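Glutamine cyclotransferase (Tannerella forsythia, PDB 6QRO) probably catalyses, as a zinc-dependent glutaminyl cyclase, the conversion of N-terminal glutamine in peptides and proteins to pyroglutamate. Local coordinates at residues 206-211 against 285-290; 36-41 against 292-297; 164-169 against 255-260. All coordinates share one frame; numbering follows the deposited sequence.

Contact 1: 206-211 against 285-290. With ZN (zinc ion), chain E.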
loop_
_atom_site.group_PDB
_atom_site.type_symbol
_atom_site.label_atom_id
_atom_site.label_comp_id
_atom_site.label_asym_id
_atom_site.label_seq_id
_atom_site.Cartn_x
_atom_site.Cartn_y
_atom_site.Cartn_z
ATOM N N LEU A 206 2.812 2.235 1.938
ATOM C CA LEU A 206 2.162 3.298 1.185
ATOM C C LEU A 206 0.688 2.956 1.050
ATOM O O LEU A 206 0.345 1.886 0.539
ATOM C CB LEU A 206 2.793 3.457 -0.200
ATOM C CG LEU A 206 4.299 3.679 -0.236
ATOM C CD1 LEU A 206 4.821 3.839 -1.674
ATOM C CD2 LEU A 206 4.534 4.947 0.532
ATOM N N ASP A 207 -0.177 3.855 1.509
ATOM C CA ASP A 207 -1.620 3.629 1.466
ATOM C C ASP A 207 -2.324 4.942 1.164
ATOM O O ASP A 207 -2.114 5.924 1.872
ATOM C CB ASP A 207 -2.122 3.044 2.790
ATOM C CG ASP A 207 -3.560 2.561 2.716
ATOM O OD1 ASP A 207 -4.195 2.607 1.643
ATOM O OD2 ASP A 207 -4.064 2.126 3.760
ATOM N N MET A 208 -3.139 4.964 0.113
ATOM C CA MET A 208 -3.867 6.171 -0.292
ATOM C C MET A 208 -2.894 7.346 -0.416
ATOM O O MET A 208 -2.919 8.328 0.337
ATOM C CB MET A 208 -5.033 6.468 0.655
ATOM C CG MET A 208 -6.236 5.587 0.320
ATOM S SD MET A 208 -7.572 5.503 1.511
ATOM C CE MET A 208 -6.814 4.675 2.875
ATOM N N VAL A 209 -2.014 7.186 -1.404
ATOM C CA VAL A 209 -0.890 8.088 -1.607
ATOM C C VAL A 209 -0.991 8.747 -2.978
ATOM O O VAL A 209 0.021 9.174 -3.542
ATOM C CB VAL A 209 0.461 7.369 -1.425
ATOM C CG1 VAL A 209 0.845 7.312 0.033
ATOM C CG2 VAL A 209 0.386 5.953 -1.981
ATOM N N GLY A 210 -2.214 8.899 -3.496
ATOM C CA GLY A 210 -2.368 9.576 -4.776
ATOM C C GLY A 210 -3.410 10.681 -4.875
ATOM O O GLY A 210 -3.550 11.278 -5.944
ATOM N N SER A 211 -4.107 11.022 -3.794
ATOM C CA SER A 211 -5.241 11.928 -3.941
ATOM C C SER A 211 -4.779 13.376 -3.973
ATOM O O SER A 211 -3.782 13.755 -3.349
ATOM C CB SER A 211 -6.267 11.754 -2.819
ATOM O OG SER A 211 -5.710 12.074 -1.554
ATOM N N PRO A 285 -12.803 12.362 1.231
ATOM C CA PRO A 285 -14.265 12.209 1.090
ATOM C C PRO A 285 -14.698 11.085 0.144
ATOM O O PRO A 285 -15.846 10.631 0.220
ATOM C CB PRO A 285 -14.707 13.584 0.565
ATOM C CG PRO A 285 -13.428 14.289 0.141
ATOM C CD PRO A 285 -12.343 13.737 0.984
ATOM N N TYR A 286 -13.812 10.616 -0.729
ATOM C CA TYR A 286 -14.080 9.534 -1.673
ATOM C C TYR A 286 -13.898 8.151 -1.063
ATOM O O TYR A 286 -14.231 7.161 -1.726
ATOM C CB TYR A 286 -13.143 9.680 -2.888
ATOM C CG TYR A 286 -11.694 9.652 -2.440
ATOM C CD1 TYR A 286 -11.086 8.467 -2.016
ATOM C CD2 TYR A 286 -10.959 10.824 -2.366
ATOM C CE1 TYR A 286 -9.790 8.451 -1.560
ATOM C CE2 TYR A 286 -9.660 10.812 -1.920
ATOM C CZ TYR A 286 -9.080 9.619 -1.518
ATOM O OH TYR A 286 -7.773 9.598 -1.068
ATOM N N TRP A 287 -13.324 8.066 0.141
ATOM C CA TRP A 287 -12.942 6.790 0.737
ATOM C C TRP A 287 -14.152 5.875 0.870
ATOM O O TRP A 287 -15.174 6.258 1.456
ATOM C CB TRP A 287 -12.331 7.008 2.115
ATOM C CG TRP A 287 -11.782 5.774 2.779
ATOM C CD1 TRP A 287 -10.698 5.046 2.393
ATOM C CD2 TRP A 287 -12.317 5.107 3.939
ATOM N NE1 TRP A 287 -10.493 3.994 3.261
ATOM C CE2 TRP A 287 -11.486 3.998 4.204
ATOM C CE3 TRP A 287 -13.410 5.348 4.780
ATOM C CZ2 TRP A 287 -11.712 3.137 5.286
ATOM C CZ3 TRP A 287 -13.630 4.483 5.851
ATOM C CH2 TRP A 287 -12.788 3.392 6.085
ATOM N N HIS A 288 -14.018 4.665 0.322
ATOM C CA HIS A 288 -15.058 3.637 0.301
ATOM C C HIS A 288 -16.350 4.166 -0.313
ATOM O O HIS A 288 -17.456 3.789 0.077
ATOM C CB HIS A 288 -15.263 3.058 1.691
ATOM C CG HIS A 288 -14.102 2.253 2.164
ATOM N ND1 HIS A 288 -14.144 1.471 3.302
ATOM C CD2 HIS A 288 -12.872 2.073 1.631
ATOM C CE1 HIS A 288 -12.979 0.872 3.468
ATOM N NE2 HIS A 288 -12.188 1.223 2.468
ATOM N N THR A 289 -16.205 5.060 -1.282
ATOM C CA THR A 289 -17.274 5.483 -2.165
ATOM C C THR A 289 -16.895 5.114 -3.590
ATOM O O THR A 289 -15.775 4.668 -3.873
ATOM C CB THR A 289 -17.525 6.997 -2.084
ATOM O OG1 THR A 289 -16.471 7.678 -2.768
ATOM C CG2 THR A 289 -17.598 7.471 -0.641
ATOM N N GLN A 290 -17.848 5.279 -4.494
ATOM C CA GLN A 290 -17.548 5.111 -5.906
ATOM C C GLN A 290 -16.949 6.374 -6.531
ATOM O O GLN A 290 -16.808 6.450 -7.755
ATOM C CB GLN A 290 -18.783 4.576 -6.625
ATOM C CG GLN A 290 -18.957 3.125 -6.180
ATOM C CD GLN A 290 -19.842 2.293 -7.066
ATOM O OE1 GLN A 290 -20.713 2.810 -7.754
ATOM N NE2 GLN A 290 -19.629 0.979 -7.043
HETATM ZN ZN ZN E . -9.936 0.874 1.972
HETATM O O HOH W 1 -9.468 1.883 3.332
#

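Contact 2: 36-41 against 292-297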
loop_
_atom_site.group_PDB
_atom_site.type_symbol
_atom_site.label_atom_id
_atom_site.label_comp_id
_atom_site.label_asym_id
_atom_site.label_seq_id
_atom_site.Cartn_x
_atom_site.Cartn_y
_atom_site.Cartn_z
ATOM N N ALA A 36 0.441 5.972 -14.860
ATOM C CA ALA A 36 -0.042 4.976 -15.819
ATOM C C ALA A 36 -0.197 3.587 -15.184
ATOM O O ALA A 36 -1.114 2.845 -15.541
ATOM C CB ALA A 36 0.886 4.942 -17.034
ATOM N N TYR A 37 0.676 3.223 -14.241
ATOM C CA TYR A 37 0.551 1.949 -13.537
ATOM C C TYR A 37 -0.727 1.904 -12.684
ATOM O O TYR A 37 -1.394 0.865 -12.606
ATOM C CB TYR A 37 1.780 1.727 -12.659
ATOM C CG TYR A 37 3.037 1.247 -13.349
ATOM C CD1 TYR A 37 3.012 0.206 -14.267
ATOM C CD2 TYR A 37 4.261 1.848 -13.081
ATOM C CE1 TYR A 37 4.187 -0.236 -14.889
ATOM C CE2 TYR A 37 5.435 1.425 -13.702
ATOM C CZ TYR A 37 5.387 0.382 -14.595
ATOM O OH TYR A 37 6.541 -0.024 -15.212
ATOM N N ILE A 38 -1.064 3.014 -12.013
ATOM C CA ILE A 38 -2.348 3.114 -11.322
ATOM C C ILE A 38 -3.494 2.940 -12.312
ATOM O O ILE A 38 -4.438 2.181 -12.069
ATOM C CB ILE A 38 -2.465 4.463 -10.588
ATOM C CG1 ILE A 38 -1.388 4.630 -9.524
ATOM C CG2 ILE A 38 -3.859 4.629 -9.966
ATOM C CD1 ILE A 38 -1.448 6.041 -8.861
ATOM N N GLU A 39 -3.435 3.666 -13.440
ATOM C CA GLU A 39 -4.481 3.609 -14.454
ATOM C C GLU A 39 -4.616 2.200 -15.002
ATOM O O GLU A 39 -5.729 1.743 -15.292
ATOM C CB GLU A 39 -4.146 4.599 -15.580
ATOM C CG GLU A 39 -5.279 5.021 -16.544
ATOM C CD GLU A 39 -5.579 4.028 -17.658
ATOM O OE1 GLU A 39 -4.741 3.164 -17.993
ATOM O OE2 GLU A 39 -6.683 4.120 -18.210
ATOM N N ARG A 40 -3.495 1.488 -15.134
ATOM C CA ARG A 40 -3.541 0.148 -15.701
ATOM C C ARG A 40 -4.268 -0.810 -14.776
ATOM O O ARG A 40 -5.092 -1.604 -15.231
ATOM C CB ARG A 40 -2.125 -0.376 -15.995
ATOM C CG ARG A 40 -1.393 0.304 -17.160
ATOM C CD ARG A 40 -1.817 -0.208 -18.538
ATOM N NE ARG A 40 -1.983 -1.657 -18.635
ATOM C CZ ARG A 40 -1.079 -2.487 -19.166
ATOM N NH1 ARG A 40 -1.323 -3.797 -19.247
ATOM N NH2 ARG A 40 0.070 -2.011 -19.642
ATOM N N GLN A 41 -3.974 -0.745 -13.474
ATOM C CA GLN A 41 -4.663 -1.579 -12.493
ATOM C C GLN A 41 -6.164 -1.315 -12.505
ATOM O O GLN A 41 -6.968 -2.227 -12.712
ATOM C CB GLN A 41 -4.099 -1.305 -11.104
ATOM C CG GLN A 41 -2.627 -1.620 -10.914
ATOM C CD GLN A 41 -2.111 -1.076 -9.593
ATOM O OE1 GLN A 41 -2.489 -1.565 -8.526
ATOM N NE2 GLN A 41 -1.242 -0.058 -9.654
ATOM N N ASP A 292 -13.922 7.159 -5.564
ATOM C CA ASP A 292 -12.496 6.837 -5.560
ATOM C C ASP A 292 -12.077 6.328 -6.947
ATOM O O ASP A 292 -11.960 5.125 -7.212
ATOM C CB ASP A 292 -12.170 5.862 -4.436
ATOM C CG ASP A 292 -10.681 5.675 -4.266
ATOM O OD1 ASP A 292 -9.930 6.339 -5.026
ATOM O OD2 ASP A 292 -10.253 4.897 -3.378
ATOM N N THR A 293 -11.886 7.277 -7.863
ATOM C CA THR A 293 -11.541 7.009 -9.257
ATOM C C THR A 293 -10.223 7.697 -9.594
ATOM O O THR A 293 -9.610 8.355 -8.751
ATOM C CB THR A 293 -12.638 7.501 -10.211
ATOM O OG1 THR A 293 -12.747 8.919 -10.094
ATOM C CG2 THR A 293 -13.989 6.878 -9.876
ATOM N N MET A 294 -9.805 7.555 -10.860
ATOM C CA MET A 294 -8.644 8.284 -11.361
ATOM C C MET A 294 -8.831 9.788 -11.280
ATOM O O MET A 294 -7.836 10.517 -11.267
ATOM C CB MET A 294 -8.357 7.904 -12.814
ATOM C CG MET A 294 -7.776 6.532 -13.028
ATOM S SD MET A 294 -6.344 6.329 -11.945
ATOM C CE MET A 294 -5.007 6.888 -12.996
ATOM N N GLU A 295 -10.083 10.261 -11.204
ATOM C CA GLU A 295 -10.364 11.694 -11.211
ATOM C C GLU A 295 -9.605 12.423 -10.110
ATOM O O GLU A 295 -9.295 13.608 -10.260
ATOM C CB GLU A 295 -11.876 11.943 -11.077
ATOM C CG GLU A 295 -12.698 11.671 -12.362
ATOM C CD GLU A 295 -14.209 11.483 -12.094
ATOM O OE1 GLU A 295 -15.043 12.157 -12.741
ATOM O OE2 GLU A 295 -14.562 10.623 -11.256
ATOM N N ASN A 296 -9.237 11.732 -9.029
ATOM C CA ASN A 296 -8.575 12.385 -7.909
ATOM C C ASN A 296 -7.058 12.265 -7.944
ATOM O O ASN A 296 -6.385 13.012 -7.228
ATOM C CB ASN A 296 -9.034 11.782 -6.579
ATOM C CG ASN A 296 -10.527 11.808 -6.400
ATOM O OD1 ASN A 296 -11.171 12.850 -6.534
ATOM N ND2 ASN A 296 -11.099 10.631 -6.115
ATOM N N ILE A 297 -6.499 11.390 -8.780
ATOM C CA ILE A 297 -5.066 11.125 -8.705
ATOM C C ILE A 297 -4.293 12.356 -9.165
ATOM O O ILE A 297 -4.598 12.948 -10.207
ATOM C CB ILE A 297 -4.707 9.871 -9.527
ATOM C CG1 ILE A 297 -5.604 8.697 -9.106
ATOM C CG2 ILE A 297 -3.216 9.555 -9.411
ATOM C CD1 ILE A 297 -5.455 8.243 -7.643
#

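Contact 3: 164-169 against 255-260. With ZN (zinc ion), chain E.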
loop_
_atom_site.group_PDB
_atom_site.type_symbol
_atom_site.label_atom_id
_atom_site.label_comp_id
_atom_site.label_asym_id
_atom_site.label_seq_id
_atom_site.Cartn_x
_atom_site.Cartn_y
_atom_site.Cartn_z
ATOM N N ASP A 164 -2.762 -8.654 -0.553
ATOM C CA ASP A 164 -4.124 -8.896 -0.998
ATOM C C ASP A 164 -5.106 -8.839 0.172
ATOM O O ASP A 164 -4.721 -8.899 1.346
ATOM C CB ASP A 164 -4.213 -10.262 -1.685
ATOM C CG ASP A 164 -5.345 -10.347 -2.686
ATOM O OD1 ASP A 164 -6.188 -9.421 -2.734
ATOM O OD2 ASP A 164 -5.389 -11.358 -3.415
ATOM N N ALA A 165 -6.388 -8.705 -0.176
ATOM C CA ALA A 165 -7.499 -8.911 0.760
ATOM C C ALA A 165 -7.345 -8.053 2.014
ATOM O O ALA A 165 -7.700 -8.472 3.120
ATOM C CB ALA A 165 -7.652 -10.394 1.120
ATOM N N GLU A 166 -6.791 -6.850 1.837
ATOM C CA GLU A 166 -6.663 -5.886 2.921
ATOM C C GLU A 166 -7.966 -5.156 3.195
ATOM O O GLU A 166 -8.227 -4.794 4.349
ATOM C CB GLU A 166 -5.583 -4.871 2.561
ATOM C CG GLU A 166 -5.368 -3.700 3.513
ATOM C CD GLU A 166 -6.188 -2.447 3.115
ATOM O OE1 GLU A 166 -6.970 -2.532 2.146
ATOM O OE2 GLU A 166 -6.032 -1.375 3.743
ATOM N N ASP A 167 -8.778 -4.930 2.156
ATOM C CA ASP A 167 -9.877 -3.972 2.177
ATOM C C ASP A 167 -11.244 -4.648 2.099
ATOM O O ASP A 167 -12.203 -4.059 1.590
ATOM C CB ASP A 167 -9.729 -2.976 1.027
ATOM C CG ASP A 167 -9.929 -1.553 1.475
ATOM O OD1 ASP A 167 -10.048 -1.329 2.688
ATOM O OD2 ASP A 167 -9.937 -0.652 0.643
ATOM N N TYR A 168 -11.351 -5.871 2.627
ATOM C CA TYR A 168 -12.571 -6.672 2.618
ATOM C C TYR A 168 -13.177 -6.739 4.011
ATOM O O TYR A 168 -13.845 -7.706 4.357
ATOM C CB TYR A 168 -12.265 -8.086 2.119
ATOM C CG TYR A 168 -13.317 -8.826 1.306
ATOM C CD1 TYR A 168 -14.487 -9.318 1.912
ATOM C CD2 TYR A 168 -13.087 -9.159 -0.023
ATOM C CE1 TYR A 168 -15.424 -10.038 1.188
ATOM C CE2 TYR A 168 -14.013 -9.900 -0.754
ATOM C CZ TYR A 168 -15.182 -10.342 -0.144
ATOM O OH TYR A 168 -16.115 -11.076 -0.868
ATOM N N GLY A 169 -12.934 -5.726 4.833
ATOM C CA GLY A 169 -13.364 -5.812 6.206
ATOM C C GLY A 169 -14.844 -5.601 6.336
ATOM O O GLY A 169 -15.527 -5.222 5.381
ATOM N N VAL A 255 -5.684 1.218 11.708
ATOM C CA VAL A 255 -5.590 -0.197 11.363
ATOM C C VAL A 255 -5.118 -0.317 9.915
ATOM O O VAL A 255 -5.784 0.170 8.992
ATOM C CB VAL A 255 -6.944 -0.893 11.573
ATOM C CG1 VAL A 255 -6.931 -2.325 11.020
ATOM C CG2 VAL A 255 -7.324 -0.843 13.056
ATOM N N ASP A 256 -3.924 -0.879 9.711
ATOM C CA ASP A 256 -3.423 -1.050 8.350
ATOM C C ASP A 256 -2.426 -2.194 8.298
ATOM O O ASP A 256 -2.029 -2.744 9.326
ATOM C CB ASP A 256 -2.783 0.228 7.805
ATOM C CG ASP A 256 -3.049 0.417 6.335
ATOM O OD1 ASP A 256 -3.304 -0.587 5.645
ATOM O OD2 ASP A 256 -3.016 1.571 5.878
ATOM N N ASP A 257 -1.989 -2.509 7.069
ATOM C CA ASP A 257 -1.099 -3.649 6.852
ATOM C C ASP A 257 0.162 -3.555 7.696
ATOM O O ASP A 257 0.716 -4.580 8.093
ATOM C CB ASP A 257 -0.745 -3.775 5.366
ATOM C CG ASP A 257 -1.917 -4.240 4.525
ATOM O OD1 ASP A 257 -2.568 -5.216 4.936
ATOM O OD2 ASP A 257 -2.191 -3.652 3.457
ATOM N N HIS A 258 0.624 -2.343 7.996
ATOM C CA HIS A 258 1.863 -2.204 8.757
ATOM C C HIS A 258 1.701 -2.691 10.200
ATOM O O HIS A 258 2.684 -3.089 10.831
ATOM C CB HIS A 258 2.366 -0.764 8.672
ATOM C CG HIS A 258 1.498 0.237 9.365
ATOM N ND1 HIS A 258 0.134 0.298 9.175
ATOM C CD2 HIS A 258 1.805 1.244 10.219
ATOM C CE1 HIS A 258 -0.362 1.291 9.889
ATOM N NE2 HIS A 258 0.628 1.874 10.537
ATOM N N GLN A 259 0.476 -2.653 10.736
ATOM C CA GLN A 259 0.198 -3.192 12.072
ATOM C C GLN A 259 0.435 -4.699 12.133
ATOM O O GLN A 259 1.020 -5.215 13.091
ATOM C CB GLN A 259 -1.240 -2.869 12.458
ATOM C CG GLN A 259 -1.771 -3.665 13.632
ATOM C CD GLN A 259 -3.256 -3.442 13.890
ATOM O OE1 GLN A 259 -3.907 -4.243 14.574
ATOM N NE2 GLN A 259 -3.801 -2.355 13.332
ATOM N N TYR A 260 -0.013 -5.424 11.124
ATOM C CA TYR A 260 0.160 -6.867 11.147
ATOM C C TYR A 260 1.572 -7.322 10.786
ATOM O O TYR A 260 1.987 -8.401 11.222
ATOM C CB TYR A 260 -0.903 -7.478 10.248
ATOM C CG TYR A 260 -2.290 -7.190 10.793
ATOM C CD1 TYR A 260 -2.811 -7.937 11.847
ATOM C CD2 TYR A 260 -3.046 -6.141 10.306
ATOM C CE1 TYR A 260 -4.070 -7.670 12.370
ATOM C CE2 TYR A 260 -4.305 -5.867 10.818
ATOM C CZ TYR A 260 -4.807 -6.635 11.856
ATOM O OH TYR A 260 -6.047 -6.374 12.366
HETATM ZN ZN ZN E . -9.936 0.874 1.972
HETATM O O HOH W 1 -9.468 1.883 3.332
#

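Contact 1: 206-211 against 285-290
A thioether set obliquely against an indole next to a metal ligand sets this contact apart: Met-208 SD lies 3.3 Å from Trp-287 CD1. The sulfur stands 69° off the normal of the five-membered ring, in a Met-aromatic contact. Met-208 runs out extended as far as SD and then bends, which turns CE toward the indole nitrogen, 3.8 Å from Trp-287 NE1. Its length lets methionine span two loops whose backbones stay well apart, and its polarisable sulfur suits the indole. Beyond it, Trp-287 CE2 stands 3.3 Å over the centre of the imidazole of His-288, whose NE2 binds the zinc ion at 2.3 Å. The second touch is at Tyr-286, whose OH end reaches Ser-211 CB, 3.2 Å away; the short side chain of serine lets the phenol end come this close. A type II turn from Tyr-286 to Thr-289 shapes the loop, and Tyr-286 O accepts from Thr-289 N at 2.9 Å and also from the threonine hydroxyl, both on one face of its plane. Residues 206-211 continue from strand 203-207, which is flanked by strands 103-109 and 269-273, while helix 132-151 touches Met-208 and Ser-211 through Asp-133 and Trp-287 through Asp-134.

Contact 2: 36-41 against 292-297
Met-294 reaches from the start of the short 3-10 segment 294-296 onto helix 31-43 at Ile-38 and Glu-39, and its path explains most of the contact. Its CB is directed at the helix and CG carries the chain across. A bend at chi2 (-51°) then brings SD to 3.6 Å from Ile-38 CG2, with Glu-39 CA a little farther off. Another bend at chi3 swings the methyl over the helix backbone, where CE touches Glu-39 CB at 3.6 Å and Glu-39 N at the same distance while staying near Ile-38 CG2. Flexible methionine can follow a helix surface in this way; Glu-39 meets it with its backbone N and the aliphatic base of its side chain, while the acid suits the exposed position. The loop is shaped by an ST turn, in which Thr-293 OG1 accepts from Glu-295 N at 3.2 Å. The same hydroxyl donates to the anti lone pair of Glu-295 OE2. Just before the ST turn, the carboxylate of Asp-292 takes the backbone N-H groups of Asp-133 and Asp-134. Deeper in, Ile-38 CD1 meets Ile-297 CG2 at 4.0 Å, one branched aliphatic chain crossing another, and Tyr-35 of helix 31-43 also touches Met-294 and Ile-297.

Contact 3: 164-169 against 255-260
Glu-166 meets two consecutive aspartates, Asp-256 and Asp-257, in quite different ways. Asp-257 presents its carboxylate to the aliphatic stem, with OD2 3.2 Å from Glu-166 CG and OD1 slightly farther away. Asp-256 instead faces the acid end: its OD1 lies 3.4 Å from Glu-166 OE2. Both oxygens are acceptors and no hydrogen bond joins them; the two carboxylate planes are inclined at 36°. A bend at chi2 of Glu-166 (-93°) turns its acid toward Asp-256 while leaving CG against Asp-257. Glutamate suits the position because its extra methylene allows both encounters. The next residue, Asp-167, grips the zinc ion through both oxygens, OD1 at 2.3 Å and OD2 at 2.0 Å. Asp-134 and His-288 supply the other protein ligands, and a water is bound as well.

The next shell positions the two aspartates and the backbone that carries Glu-166 and Asp-167. Asp-256 OD1 accepts from Asp-257 N at 2.7 Å, met on its anti side and somewhat out of the carboxylate plane, and Asp-256 O takes Gln-259 N at 2.9 Å as the helix 257-265 begins. Asp-257 OD1 has Ser-186 OG as its hydrogen-bonding partner. On the other segment, the carboxylate of Asp-111 receives the backbone N-H groups of both Glu-166 and Asp-167, and Arg-113 binds the carbonyls of Asp-167 and Gly-169.

Asp-207, of strand 203-207, also comes close to Glu-166 and Asp-256. The result is a single zinc with an Asp, Asp, His ligand set, beside a cluster of carboxylates from Glu-166, Asp-207 and Asp-256, an arrangement consistent with the active site of mammalian-type (type II) glutaminyl cyclases, which are built on the M28 peptidase fold.

In the fold
Contacts 1 and 3 are buried and share the zinc ion: 285-290 contributes His-288 and 164-169 contributes Asp-167, while Asp-207 of 206-211 joins the acidic cluster of contact 3. Their chemistry differs, since contact 1 is made by sulfur, aromatic rings and a small serine, whereas contact 3 brings acids together. Contact 2, partly buried toward the outside, is apolar, made by a thioether and branched aliphatic chains, and does not touch contact 3, the nearest atoms of the two being about 7 Å apart. It does meet contact 1, where Tyr-286 packs on Asp-292 and Asn-296: one loop before helix 299-314 carries His-288 and, farther on, the residues that meet helix 31-43.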